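Local coordinates for protein beta-L-arabinobiosidase (Bacteroides thetaiotaomicron, PDB 5MQR) that hydrolyses glycosidic bonds in plant pectin breakdown by a gut bacterium, acting as a beta-L-arabinobiosidase, and possibly also has sialidase activity, at residues 419-428 with 441-449; 527-535 with 543-551. All coordinates share one frame; numbering follows the deposited sequence.

Interaction 1. Residues 419-428 with 441-449; sequences FSKSGSIAEL and VSLEGEWLK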
ATOM      1  N   PHE A 419      14.030 -14.294 -13.014  1.00 28.39           N
ATOM      2  CA  PHE A 419      15.094 -14.328 -11.996  1.00 28.71           C
ATOM      3  C   PHE A 419      16.481 -13.953 -12.532  1.00 30.32           C
ATOM      4  O   PHE A 419      17.346 -13.586 -11.752  1.00 30.04           O
ATOM      5  CB  PHE A 419      15.148 -15.683 -11.295  1.00 27.72           C
ATOM      6  CG  PHE A 419      13.868 -16.056 -10.608  1.00 26.48           C
ATOM      7  CD1 PHE A 419      13.352 -15.258  -9.591  1.00 25.40           C
ATOM      8  CD2 PHE A 419      13.164 -17.203 -10.986  1.00 25.95           C
ATOM      9  CE1 PHE A 419      12.155 -15.586  -8.971  1.00 24.96           C
ATOM     10  CE2 PHE A 419      11.971 -17.535 -10.367  1.00 25.57           C
ATOM     11  CZ  PHE A 419      11.466 -16.726  -9.353  1.00 24.66           C
ATOM     12  N   SER A 420      16.671 -14.021 -13.854  1.00 32.03           N
ATOM     13  CA  SER A 420      17.930 -13.609 -14.508  1.00 33.75           C
ATOM     14  C   SER A 420      18.166 -12.112 -14.341  1.00 35.39           C
ATOM     15  O   SER A 420      19.294 -11.649 -14.421  1.00 36.39           O
ATOM     16  CB  SER A 420      17.938 -13.982 -16.006  1.00 33.06           C
ATOM     17  OG  SER A 420      17.014 -13.199 -16.736  1.00 31.92           O
ATOM     18  N   LYS A 421      17.102 -11.365 -14.089  1.00 37.16           N
ATOM     19  CA  LYS A 421      17.227  -9.941 -13.798  1.00 39.68           C
ATOM     20  C   LYS A 421      17.756  -9.637 -12.394  1.00 39.03           C
ATOM     21  O   LYS A 421      17.998  -8.467 -12.081  1.00 39.70           O
ATOM     22  CB  LYS A 421      15.879  -9.230 -14.017  1.00 41.47           C
ATOM     23  CG  LYS A 421      15.441  -9.188 -15.477  1.00 44.44           C
ATOM     24  CD  LYS A 421      14.185  -8.324 -15.606  1.00 47.40           C
ATOM     25  CE  LYS A 421      13.605  -8.307 -17.023  1.00 49.00           C
ATOM     26  NZ  LYS A 421      12.215  -7.761 -16.962  1.00 49.79           N
ATOM     27  N   SER A 422      17.916 -10.660 -11.550  1.00 38.25           N
ATOM     28  CA  SER A 422      18.406 -10.478 -10.184  1.00 37.14           C
ATOM     29  C   SER A 422      19.757 -11.132 -10.052  1.00 37.33           C
ATOM     30  O   SER A 422      19.936 -12.275 -10.464  1.00 39.31           O
ATOM     31  CB  SER A 422      17.421 -11.084  -9.202  1.00 36.74           C
ATOM     32  OG  SER A 422      16.198 -10.372  -9.253  1.00 35.97           O
ATOM     33  N   GLY A 423      20.718 -10.397  -9.507  1.00 36.85           N
ATOM     34  CA  GLY A 423      22.079 -10.900  -9.317  1.00 36.95           C
ATOM     35  C   GLY A 423      22.251 -11.761  -8.086  1.00 36.43           C
ATOM     36  O   GLY A 423      23.139 -12.592  -8.051  1.00 37.82           O
ATOM     37  N   SER A 424      21.400 -11.568  -7.079  1.00 35.28           N
ATOM     38  CA  SER A 424      21.472 -12.314  -5.811  1.00 34.44           C
ATOM     39  C   SER A 424      20.082 -12.319  -5.165  1.00 33.22           C
ATOM     40  O   SER A 424      19.203 -11.532  -5.569  1.00 31.45           O
ATOM     41  CB  SER A 424      22.475 -11.660  -4.854  1.00 34.71           C
ATOM     42  OG  SER A 424      22.001 -10.375  -4.430  1.00 35.35           O
ATOM     43  N   ILE A 425      19.888 -13.191  -4.167  1.00 32.54           N
ATOM     44  CA  ILE A 425      18.579 -13.298  -3.509  1.00 31.62           C
ATOM     45  C   ILE A 425      18.161 -12.028  -2.771  1.00 30.29           C
ATOM     46  O   ILE A 425      16.963 -11.757  -2.668  1.00 27.96           O
ATOM     47  CB  ILE A 425      18.419 -14.547  -2.602  1.00 32.07           C
ATOM     48  CG1 ILE A 425      19.426 -14.577  -1.461  1.00 32.92           C
ATOM     49  CG2 ILE A 425      18.495 -15.824  -3.442  1.00 32.25           C
ATOM     50  CD1 ILE A 425      19.107 -15.670  -0.450  1.00 33.67           C
ATOM     51  N   ALA A 426      19.135 -11.234  -2.313  1.00 29.37           N
ATOM     52  CA  ALA A 426      18.854  -9.920  -1.746  1.00 29.51           C
ATOM     53  C   ALA A 426      17.998  -9.056  -2.661  1.00 30.02           C
ATOM     54  O   ALA A 426      17.336  -8.148  -2.173  1.00 29.95           O
ATOM     55  CB  ALA A 426      20.149  -9.174  -1.418  1.00 29.89           C
ATOM     56  N   GLU A 427      18.028  -9.299  -3.975  1.00 30.94           N
ATOM     57  CA  GLU A 427      17.197  -8.545  -4.922  1.00 31.67           C
ATOM     58  C   GLU A 427      15.805  -9.141  -5.160  1.00 30.32           C
ATOM     59  O   GLU A 427      14.999  -8.557  -5.902  1.00 29.87           O
ATOM     60  CB  GLU A 427      17.940  -8.366  -6.252  1.00 34.64           C
ATOM     61  CG  GLU A 427      19.125  -7.405  -6.192  1.00 37.30           C
ATOM     62  CD  GLU A 427      20.031  -7.566  -7.387  1.00 40.53           C
ATOM     63  OE1 GLU A 427      19.610  -7.206  -8.508  1.00 43.35           O
ATOM     64  OE2 GLU A 427      21.162  -8.079  -7.213  1.00 46.33           O
ATOM     65  N   LEU A 428      15.507 -10.283  -4.543  1.00 29.61           N
ATOM     66  CA  LEU A 428      14.166 -10.864  -4.602  1.00 29.56           C
ATOM     67  C   LEU A 428      13.247 -10.256  -3.545  1.00 29.35           C
ATOM     68  O   LEU A 428      12.793 -10.924  -2.609  1.00 28.88           O
ATOM     69  CB  LEU A 428      14.210 -12.381  -4.501  1.00 29.59           C
ATOM     70  CG  LEU A 428      15.029 -13.089  -5.579  1.00 30.57           C
ATOM     71  CD1 LEU A 428      14.884 -14.605  -5.451  1.00 31.09           C
ATOM     72  CD2 LEU A 428      14.644 -12.651  -6.978  1.00 31.39           C
ATOM     73  N   VAL A 441      18.576 -21.489  -0.357  1.00 24.43           N
ATOM     74  CA  VAL A 441      17.932 -20.968  -1.539  1.00 24.28           C
ATOM     75  C   VAL A 441      18.916 -20.038  -2.250  1.00 24.60           C
ATOM     76  O   VAL A 441      19.576 -19.252  -1.599  1.00 24.44           O
ATOM     77  CB  VAL A 441      16.650 -20.213  -1.137  1.00 23.92           C
ATOM     78  CG1 VAL A 441      16.046 -19.485  -2.333  1.00 23.74           C
ATOM     79  CG2 VAL A 441      15.664 -21.183  -0.513  1.00 23.69           C
ATOM     80  N   SER A 442      19.005 -20.122  -3.574  1.00 25.11           N
ATOM     81  CA  SER A 442      19.965 -19.327  -4.318  1.00 26.39           C
ATOM     82  C   SER A 442      19.480 -19.093  -5.730  1.00 26.88           C
ATOM     83  O   SER A 442      18.524 -19.718  -6.155  1.00 27.31           O
ATOM     84  CB  SER A 442      21.338 -20.047  -4.374  1.00 27.08           C
ATOM     85  OG  SER A 442      21.197 -21.302  -5.041  1.00 27.84           O
ATOM     86  N   LEU A 443      20.175 -18.217  -6.455  1.00 27.41           N
ATOM     87  CA  LEU A 443      19.920 -17.999  -7.876  1.00 28.41           C
ATOM     88  C   LEU A 443      20.953 -18.696  -8.750  1.00 29.18           C
ATOM     89  O   LEU A 443      22.116 -18.834  -8.378  1.00 29.94           O
ATOM     90  CB  LEU A 443      19.922 -16.511  -8.191  1.00 28.95           C
ATOM     91  CG  LEU A 443      18.744 -15.738  -7.592  1.00 29.47           C
ATOM     92  CD1 LEU A 443      18.957 -14.235  -7.716  1.00 30.04           C
ATOM     93  CD2 LEU A 443      17.446 -16.147  -8.252  1.00 29.41           C
ATOM     94  N   GLU A 444      20.503 -19.139  -9.909  1.00 29.76           N
ATOM     95  CA  GLU A 444      21.363 -19.726 -10.911  1.00 30.90           C
ATOM     96  C   GLU A 444      20.818 -19.287 -12.265  1.00 31.16           C
ATOM     97  O   GLU A 444      20.058 -20.003 -12.924  1.00 29.74           O
ATOM     98  CB  GLU A 444      21.381 -21.251 -10.764  1.00 31.87           C
ATOM     99  CG  GLU A 444      22.273 -22.003 -11.751  1.00 33.40           C
ATOM    100  CD  GLU A 444      22.076 -23.510 -11.656  1.00 34.81           C
ATOM    101  OE1 GLU A 444      22.562 -24.116 -10.685  1.00 35.39           O
ATOM    102  OE2 GLU A 444      21.414 -24.105 -12.548  1.00 36.13           O
ATOM    103  N   GLY A 445      21.216 -18.079 -12.661  1.00 32.25           N
ATOM    104  CA  GLY A 445      20.743 -17.468 -13.900  1.00 33.29           C
ATOM    105  C   GLY A 445      19.239 -17.253 -13.862  1.00 32.93           C
ATOM    106  O   GLY A 445      18.734 -16.538 -12.990  1.00 32.50           O
ATOM    107  N   GLU A 446      18.534 -17.930 -14.768  1.00 34.05           N
ATOM    108  CA  GLU A 446      17.071 -17.810 -14.915  1.00 34.33           C
ATOM    109  C   GLU A 446      16.324 -18.534 -13.767  1.00 31.10           C
ATOM    110  O   GLU A 446      15.117 -18.359 -13.609  1.00 29.60           O
ATOM    111  CB  GLU A 446      16.628 -18.355 -16.310  1.00 37.50           C
ATOM    112  CG  GLU A 446      16.537 -19.889 -16.390  1.00 41.44           C
ATOM    113  CD  GLU A 446      16.570 -20.492 -17.806  1.00 46.78           C
ATOM    114  OE1 GLU A 446      17.609 -20.317 -18.486  1.00 50.15           O
ATOM    115  OE2 GLU A 446      15.593 -21.204 -18.223  1.00 50.31           O
ATOM    116  N   TRP A 447      17.042 -19.355 -12.999  1.00 29.31           N
ATOM    117  CA  TRP A 447      16.449 -20.245 -12.019  1.00 28.28           C
ATOM    118  C   TRP A 447      16.565 -19.748 -10.564  1.00 27.05           C
ATOM    119  O   TRP A 447      17.655 -19.366 -10.095  1.00 26.68           O
ATOM    120  CB  TRP A 447      17.117 -21.617 -12.086  1.00 28.18           C
ATOM    121  CG  TRP A 447      17.022 -22.358 -13.400  1.00 28.72           C
ATOM    122  CD1 TRP A 447      18.042 -22.611 -14.266  1.00 29.05           C
ATOM    123  CD2 TRP A 447      15.874 -23.008 -13.937  1.00 28.59           C
ATOM    124  NE1 TRP A 447      17.593 -23.330 -15.331  1.00 29.72           N
ATOM    125  CE2 TRP A 447      16.262 -23.592 -15.161  1.00 29.57           C
ATOM    126  CE3 TRP A 447      14.540 -23.114 -13.530  1.00 28.27           C
ATOM    127  CZ2 TRP A 447      15.370 -24.294 -15.978  1.00 29.70           C
ATOM    128  CZ3 TRP A 447      13.653 -23.821 -14.331  1.00 28.54           C
ATOM    129  CH2 TRP A 447      14.077 -24.411 -15.539  1.00 29.39           C
ATOM    130  N   LEU A 448      15.441 -19.795  -9.861  1.00 25.83           N
ATOM    131  CA  LEU A 448      15.436 -19.773  -8.402  1.00 25.43           C
ATOM    132  C   LEU A 448      15.633 -21.217  -7.950  1.00 25.65           C
ATOM    133  O   LEU A 448      14.821 -22.077  -8.298  1.00 25.61           O
ATOM    134  CB  LEU A 448      14.119 -19.235  -7.877  1.00 24.68           C
ATOM    135  CG  LEU A 448      13.960 -19.138  -6.356  1.00 24.67           C
ATOM    136  CD1 LEU A 448      15.051 -18.301  -5.689  1.00 24.44           C
ATOM    137  CD2 LEU A 448      12.598 -18.549  -6.061  1.00 24.24           C
ATOM    138  N   LYS A 449      16.709 -21.485  -7.212  1.00 25.80           N
ATOM    139  CA  LYS A 449      17.091 -22.866  -6.863  1.00 26.36           C
ATOM    140  C   LYS A 449      16.856 -23.130  -5.392  1.00 25.62           C
ATOM    141  O   LYS A 449      17.199 -22.313  -4.553  1.00 24.22           O
ATOM    142  CB  LYS A 449      18.560 -23.133  -7.180  1.00 27.41           C
ATOM    143  CG  LYS A 449      18.939 -24.610  -7.274  1.00 28.24           C
ATOM    144  CD  LYS A 449      20.440 -24.925  -7.259  1.00 29.20           C
ATOM    145  CE  LYS A 449      21.322 -23.797  -7.734  1.00 29.56           C
ATOM    146  NZ  LYS A 449      22.684 -24.199  -8.102  1.00 30.73           N
TER
HETATM  147  O   HOH W   1      13.159 -16.718 -14.364  1.00 24.54           O
HETATM  148  O   HOH W   2      20.151 -14.736 -11.530  1.00 29.09           O
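Leu443 pushes its forked end into the bend of segment 419-428, and its two methyls find different company. CD1 lies against the backbone, 3.4 Å from the carbonyl carbon of Ser424, and also meets CB of Ser422. CD2 turns the other way, to CB of Phe419 at 3.8 Å and to CD1 of Leu428. With CG anti to the carbonyl carbon (chi1 -68°), the fork sets CD1 against Ser422-Ser424, between the 3-10 turns 419-421 and 425-427. Ile425 lies along the same strand, its CG2 packing 3.9 Å from CA of Ser442.

The Phe419 ring is held from two directions. Leu448 lays its CB over one face in a CH-pi contact, 3.8 Å from the ring centroid. The carbonyl O of Glu446 sits in the ring plane at the edge, 3.5 Å from CD2. CD1 of Leu448 then reaches across to CD1 of Leu428 at 3.7 Å, which closes the apolar patch.

Polar groups meet across the contact through water. One water accepts from N of Phe419 and donates to O of Glu446 at 2.7 Å; another lies between O of Ser422 and O of Gly445. The strands 441-444 and 447-449 form a tight beta hairpin, and its type II' turn from Glu444 to Trp447, with Gly445 at positive phi, presents the two carbonyls that these waters meet.

Farther out, Glu444 pairs with both Lys449 and Arg603. Trp431 and Ile433 of strand 431-435 extend the apolar patch, Trp431 touching Leu448 and meeting the Phe419 ring, Ile433 touching Ile425 and Leu428. Through backbone hydrogen bonds of Leu448 with Ile604 of strand 600-610, the hairpin, part of the sialidase-like, CBM-type region, joins an eight-stranded antiparallel sheet; loop 419-428 leads from strand 416-417 to 431-435.

Interaction 2. Residues 527-535 with 543-551; sequences GKTYHVEAV and IQVYVDGKR
Asp548 OD1 accepts the backbone N-H of His531 at 2.9 Å, an almost straight bond (175°) that meets the oxygen nearly along its C-O axis, and a water shared with O of Thr529 approaches the same oxygen. This is the open end of the antiparallel hairpin 530-537/542-547, where the second strand leaves through a type I' turn from Val547 to Lys550 into strand 550-556. Asp548 N returns a bond to O of His531, so its side chain and backbone together occupy the place of one more pair. A first torsion of -61°, with CG anti to the carbonyl carbon, brings the carboxylate beside the neighbouring strand; OD2 takes a water that also meets O of Thr529.

Beyond it, Glu533 with Tyr546 and Val535 with Gln544 are hydrogen-bonded pairs, the shortest link being Tyr546 N to Glu533 O at 2.7 Å. Val532 with Val547 and Ala534 with Val545 are the non-hydrogen-bonded pairs; their side chains share the buried face, where Met521 and Met522 of strand 518-523 cover Val545 and Val547 respectively. Tyr530 CD1 adds a contact to Val547 CG1 at 3.9 Å.

On the other face, the Tyr546 ring, on the middle strand, is flanked by residues of the strands on either side: CG of Arg551 lies over one face, offset toward the rim, CE1 meets CG2 of Val535 at 4.0 Å, and the backbone carbonyl O of Glu533 lies in plane at its edge. Arg551 continues past the ring to Gln544, where NH1 donates to OE1 at 2.9 Å with the oxygen only 1° out of the guanidinium plane.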
ATOM      1  N   GLY A 527      16.411 -33.343 -14.697  1.00 36.49           N
ATOM      2  CA  GLY A 527      17.098 -32.498 -15.695  1.00 37.26           C
ATOM      3  C   GLY A 527      16.256 -31.973 -16.855  1.00 38.89           C
ATOM      4  O   GLY A 527      16.784 -31.439 -17.820  1.00 40.69           O
ATOM      5  N   LYS A 528      14.940 -32.089 -16.751  1.00 39.25           N
ATOM      6  CA  LYS A 528      14.023 -31.738 -17.818  1.00 39.09           C
ATOM      7  C   LYS A 528      13.189 -30.560 -17.322  1.00 37.73           C
ATOM      8  O   LYS A 528      12.789 -30.514 -16.152  1.00 37.30           O
ATOM      9  CB  LYS A 528      13.150 -32.956 -18.109  1.00 41.01           C
ATOM     10  CG  LYS A 528      12.455 -32.969 -19.455  1.00 43.00           C
ATOM     11  CD  LYS A 528      12.070 -34.389 -19.882  1.00 44.99           C
ATOM     12  CE  LYS A 528      11.501 -34.409 -21.302  1.00 46.57           C
ATOM     13  NZ  LYS A 528      10.254 -33.599 -21.383  1.00 46.24           N
ATOM     14  N   THR A 529      12.952 -29.602 -18.205  1.00 36.45           N
ATOM     15  CA  THR A 529      12.166 -28.423 -17.904  1.00 34.70           C
ATOM     16  C   THR A 529      10.705 -28.669 -18.336  1.00 33.68           C
ATOM     17  O   THR A 529      10.440 -28.978 -19.500  1.00 34.68           O
ATOM     18  CB  THR A 529      12.766 -27.200 -18.620  1.00 34.80           C
ATOM     19  OG1 THR A 529      14.060 -26.933 -18.064  1.00 35.32           O
ATOM     20  CG2 THR A 529      11.886 -25.953 -18.454  1.00 34.56           C
ATOM     21  N   TYR A 530       9.788 -28.537 -17.378  1.00 31.14           N
ATOM     22  CA  TYR A 530       8.353 -28.699 -17.581  1.00 29.85           C
ATOM     23  C   TYR A 530       7.675 -27.330 -17.400  1.00 29.35           C
ATOM     24  O   TYR A 530       7.953 -26.627 -16.430  1.00 28.46           O
ATOM     25  CB  TYR A 530       7.787 -29.670 -16.546  1.00 28.79           C
ATOM     26  CG  TYR A 530       8.320 -31.081 -16.648  1.00 28.78           C
ATOM     27  CD1 TYR A 530       7.888 -31.942 -17.663  1.00 29.30           C
ATOM     28  CD2 TYR A 530       9.240 -31.566 -15.734  1.00 28.24           C
ATOM     29  CE1 TYR A 530       8.366 -33.246 -17.763  1.00 29.43           C
ATOM     30  CE2 TYR A 530       9.718 -32.862 -15.826  1.00 28.96           C
ATOM     31  CZ  TYR A 530       9.277 -33.689 -16.844  1.00 29.42           C
ATOM     32  OH  TYR A 530       9.748 -34.952 -16.912  1.00 30.27           O
ATOM     33  N   HIS A 531       6.822 -26.941 -18.342  1.00 29.32           N
ATOM     34  CA  HIS A 531       6.048 -25.750 -18.185  1.00 29.53           C
ATOM     35  C   HIS A 531       4.726 -26.106 -17.493  1.00 29.01           C
ATOM     36  O   HIS A 531       3.890 -26.813 -18.065  1.00 29.46           O
ATOM     37  CB  HIS A 531       5.804 -25.064 -19.524  1.00 30.34           C
ATOM     38  CG  HIS A 531       5.176 -23.721 -19.366  1.00 30.64           C
ATOM     39  ND1 HIS A 531       5.826 -22.672 -18.749  1.00 31.19           N
ATOM     40  CD2 HIS A 531       3.937 -23.268 -19.674  1.00 31.33           C
ATOM     41  CE1 HIS A 531       5.016 -21.627 -18.698  1.00 31.03           C
ATOM     42  NE2 HIS A 531       3.867 -21.961 -19.257  1.00 31.21           N
ATOM     43  N   VAL A 532       4.563 -25.621 -16.267  1.00 28.02           N
ATOM     44  CA  VAL A 532       3.410 -25.948 -15.443  1.00 28.16           C
ATOM     45  C   VAL A 532       2.469 -24.770 -15.396  1.00 27.56           C
ATOM     46  O   VAL A 532       2.922 -23.653 -15.167  1.00 27.49           O
ATOM     47  CB  VAL A 532       3.800 -26.275 -13.996  1.00 27.87           C
ATOM     48  CG1 VAL A 532       2.580 -26.773 -13.223  1.00 27.91           C
ATOM     49  CG2 VAL A 532       4.898 -27.330 -13.988  1.00 28.68           C
ATOM     50  N   GLU A 533       1.178 -25.025 -15.641  1.00 27.41           N
ATOM     51  CA  GLU A 533       0.132 -24.002 -15.467  0.50 27.11           C
ATOM     52  C   GLU A 533      -0.970 -24.584 -14.598  1.00 26.73           C
ATOM     53  O   GLU A 533      -1.480 -25.659 -14.846  1.00 27.76           O
ATOM     54  CB  GLU A 533      -0.463 -23.475 -16.792  0.50 27.67           C
ATOM     55  CG  GLU A 533      -1.352 -22.231 -16.577  0.50 27.51           C
ATOM     56  CD  GLU A 533      -1.789 -21.518 -17.849  0.50 27.98           C
ATOM     57  OE1 GLU A 533      -1.569 -22.063 -18.944  0.50 28.68           O
ATOM     58  OE2 GLU A 533      -2.374 -20.402 -17.749  0.50 28.32           O
ATOM     59  N   ALA A 534      -1.310 -23.871 -13.542  1.00 26.17           N
ATOM     60  CA  ALA A 534      -2.364 -24.269 -12.638  1.00 25.51           C
ATOM     61  C   ALA A 534      -3.485 -23.215 -12.722  1.00 25.06           C
ATOM     62  O   ALA A 534      -3.223 -22.012 -12.594  1.00 24.42           O
ATOM     63  CB  ALA A 534      -1.825 -24.394 -11.232  1.00 24.85           C
ATOM     64  N   VAL A 535      -4.720 -23.673 -12.943  1.00 24.85           N
ATOM     65  CA  VAL A 535      -5.893 -22.814 -12.983  1.00 24.57           C
ATOM     66  C   VAL A 535      -6.820 -23.215 -11.833  1.00 24.29           C
ATOM     67  O   VAL A 535      -7.297 -24.354 -11.800  1.00 24.05           O
ATOM     68  CB  VAL A 535      -6.626 -22.954 -14.325  1.00 25.24           C
ATOM     69  CG1 VAL A 535      -7.837 -22.017 -14.378  1.00 24.73           C
ATOM     70  CG2 VAL A 535      -5.639 -22.712 -15.468  1.00 25.73           C
ATOM     71  N   ILE A 543      -9.074 -27.135  -9.234  1.00 24.92           N
ATOM     72  CA  ILE A 543      -7.767 -26.860  -9.766  1.00 25.08           C
ATOM     73  C   ILE A 543      -7.566 -27.772 -10.998  1.00 26.38           C
ATOM     74  O   ILE A 543      -7.839 -28.976 -10.938  1.00 26.81           O
ATOM     75  CB  ILE A 543      -6.662 -27.044  -8.684  1.00 24.54           C
ATOM     76  CG1 ILE A 543      -5.252 -26.936  -9.288  1.00 24.25           C
ATOM     77  CG2 ILE A 543      -6.837 -28.349  -7.911  1.00 25.25           C
ATOM     78  CD1 ILE A 543      -4.125 -26.693  -8.276  1.00 23.59           C
ATOM     79  N   GLN A 544      -7.124 -27.172 -12.102  1.00 26.75           N
ATOM     80  CA  GLN A 544      -6.695 -27.872 -13.302  1.00 28.24           C
ATOM     81  C   GLN A 544      -5.220 -27.598 -13.514  1.00 27.33           C
ATOM     82  O   GLN A 544      -4.778 -26.451 -13.384  1.00 26.78           O
ATOM     83  CB  GLN A 544      -7.443 -27.361 -14.505  1.00 30.19           C
ATOM     84  CG  GLN A 544      -8.902 -27.727 -14.471  1.00 32.60           C
ATOM     85  CD  GLN A 544      -9.681 -27.034 -15.559  1.00 34.75           C
ATOM     86  OE1 GLN A 544      -9.965 -27.634 -16.609  1.00 37.08           O
ATOM     87  NE2 GLN A 544     -10.017 -25.755 -15.328  1.00 34.24           N
ATOM     88  N   VAL A 545      -4.463 -28.634 -13.836  1.00 26.76           N
ATOM     89  CA  VAL A 545      -3.024 -28.513 -13.976  1.00 27.03           C
ATOM     90  C   VAL A 545      -2.651 -28.906 -15.398  1.00 27.90           C
ATOM     91  O   VAL A 545      -3.145 -29.907 -15.935  1.00 28.09           O
ATOM     92  CB  VAL A 545      -2.279 -29.361 -12.931  1.00 26.66           C
ATOM     93  CG1 VAL A 545      -0.791 -29.394 -13.203  1.00 26.49           C
ATOM     94  CG2 VAL A 545      -2.523 -28.775 -11.548  1.00 26.25           C
ATOM     95  N   TYR A 546      -1.815 -28.079 -16.011  1.00 27.89           N
ATOM     96  CA  TYR A 546      -1.326 -28.341 -17.348  1.00 29.13           C
ATOM     97  C   TYR A 546       0.185 -28.466 -17.281  1.00 29.04           C
ATOM     98  O   TYR A 546       0.854 -27.729 -16.551  1.00 27.79           O
ATOM     99  CB  TYR A 546      -1.708 -27.206 -18.300  1.00 29.71           C
ATOM    100  CG  TYR A 546      -3.208 -26.991 -18.474  1.00 30.13           C
ATOM    101  CD1 TYR A 546      -3.947 -26.243 -17.557  1.00 29.68           C
ATOM    102  CD2 TYR A 546      -3.881 -27.533 -19.573  1.00 31.12           C
ATOM    103  CE1 TYR A 546      -5.323 -26.052 -17.730  1.00 30.26           C
ATOM    104  CE2 TYR A 546      -5.240 -27.336 -19.761  1.00 31.37           C
ATOM    105  CZ  TYR A 546      -5.955 -26.610 -18.836  1.00 31.13           C
ATOM    106  OH  TYR A 546      -7.299 -26.456 -19.047  1.00 32.59           O
ATOM    107  N   VAL A 547       0.714 -29.406 -18.050  1.00 29.61           N
ATOM    108  CA  VAL A 547       2.137 -29.517 -18.240  1.00 29.93           C
ATOM    109  C   VAL A 547       2.418 -29.483 -19.731  1.00 31.06           C
ATOM    110  O   VAL A 547       1.840 -30.280 -20.514  1.00 31.25           O
ATOM    111  CB  VAL A 547       2.687 -30.798 -17.604  1.00 30.19           C
ATOM    112  CG1 VAL A 547       4.150 -31.016 -18.015  1.00 30.57           C
ATOM    113  CG2 VAL A 547       2.538 -30.720 -16.084  1.00 29.26           C
ATOM    114  N   ASP A 548       3.306 -28.559 -20.118  1.00 31.37           N
ATOM    115  CA  ASP A 548       3.690 -28.372 -21.531  1.00 32.62           C
ATOM    116  C   ASP A 548       2.454 -28.231 -22.420  1.00 33.21           C
ATOM    117  O   ASP A 548       2.387 -28.792 -23.496  1.00 34.34           O
ATOM    118  CB  ASP A 548       4.596 -29.525 -22.019  1.00 33.18           C
ATOM    119  CG  ASP A 548       5.913 -29.629 -21.232  1.00 33.07           C
ATOM    120  OD1 ASP A 548       6.373 -28.605 -20.691  1.00 31.98           O
ATOM    121  OD2 ASP A 548       6.508 -30.737 -21.188  1.00 34.33           O
ATOM    122  N   GLY A 549       1.463 -27.494 -21.941  1.00 33.97           N
ATOM    123  CA  GLY A 549       0.246 -27.252 -22.704  1.00 35.28           C
ATOM    124  C   GLY A 549      -0.852 -28.318 -22.651  1.00 36.59           C
ATOM    125  O   GLY A 549      -1.913 -28.092 -23.193  1.00 35.53           O
ATOM    126  N   LYS A 550      -0.621 -29.457 -21.993  1.00 38.85           N
ATOM    127  CA  LYS A 550      -1.620 -30.526 -21.918  1.00 41.36           C
ATOM    128  C   LYS A 550      -2.160 -30.710 -20.516  1.00 39.12           C
ATOM    129  O   LYS A 550      -1.399 -30.746 -19.557  1.00 37.59           O
ATOM    130  CB  LYS A 550      -1.029 -31.834 -22.442  1.00 45.64           C
ATOM    131  CG  LYS A 550      -1.057 -31.865 -23.972  1.00 51.06           C
ATOM    132  CD  LYS A 550       0.180 -32.491 -24.615  1.00 55.14           C
ATOM    133  CE  LYS A 550       0.193 -32.174 -26.110  1.00 57.90           C
ATOM    134  NZ  LYS A 550       1.113 -33.099 -26.825  1.00 60.41           N
ATOM    135  N   ARG A 551      -3.476 -30.860 -20.409  1.00 38.39           N
ATOM    136  CA  ARG A 551      -4.084 -31.073 -19.118  1.00 38.17           C
ATOM    137  C   ARG A 551      -3.753 -32.450 -18.576  1.00 35.91           C
ATOM    138  O   ARG A 551      -3.955 -33.445 -19.238  1.00 35.95           O
ATOM    139  CB  ARG A 551      -5.601 -30.861 -19.134  1.00 40.93           C
ATOM    140  CG  ARG A 551      -6.075 -30.445 -17.735  1.00 42.94           C
ATOM    141  CD  ARG A 551      -7.550 -30.136 -17.664  1.00 45.62           C
ATOM    142  NE  ARG A 551      -8.345 -31.315 -18.021  1.00 48.66           N
ATOM    143  CZ  ARG A 551      -9.672 -31.374 -17.946  1.00 50.43           C
ATOM    144  NH1 ARG A 551     -10.377 -30.327 -17.503  1.00 50.44           N
ATOM    145  NH2 ARG A 551     -10.301 -32.490 -18.311  1.00 51.35           N
TER
HETATM  146  O   HOH W   3       9.073 -30.696 -21.069  1.00 31.73           O
HETATM  147  O   HOH W   4       9.064 -27.246 -21.226  1.00 47.01           O
HETATM  148  O   HOH W   5       1.293 -26.245 -19.469  1.00 26.10           O
HETATM  149  O   HOH W   6     -10.031 -24.584 -12.550  1.00 36.13           O

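Interactions 1 and 2 lie about 22 Å apart, centre to centre, and the second begins some 80 residues after the first ends. Both reach one branched antiparallel sheet. Strand 447-452, at the hairpin of interaction 1, pairs with strand 600-610, which pairs with 470-479, which in turn borders strand 530-537 of interaction 2. Much of this region belongs to the sialidase-like, CBM-type family. Interaction 1 packs loop 419-428 on the hairpin at one part of the sheet, interaction 2 pairs adjacent strands at another, and a direct contact, CH2 of Trp447 packing 3.6 Å from OG1 of Thr529, brings the two together.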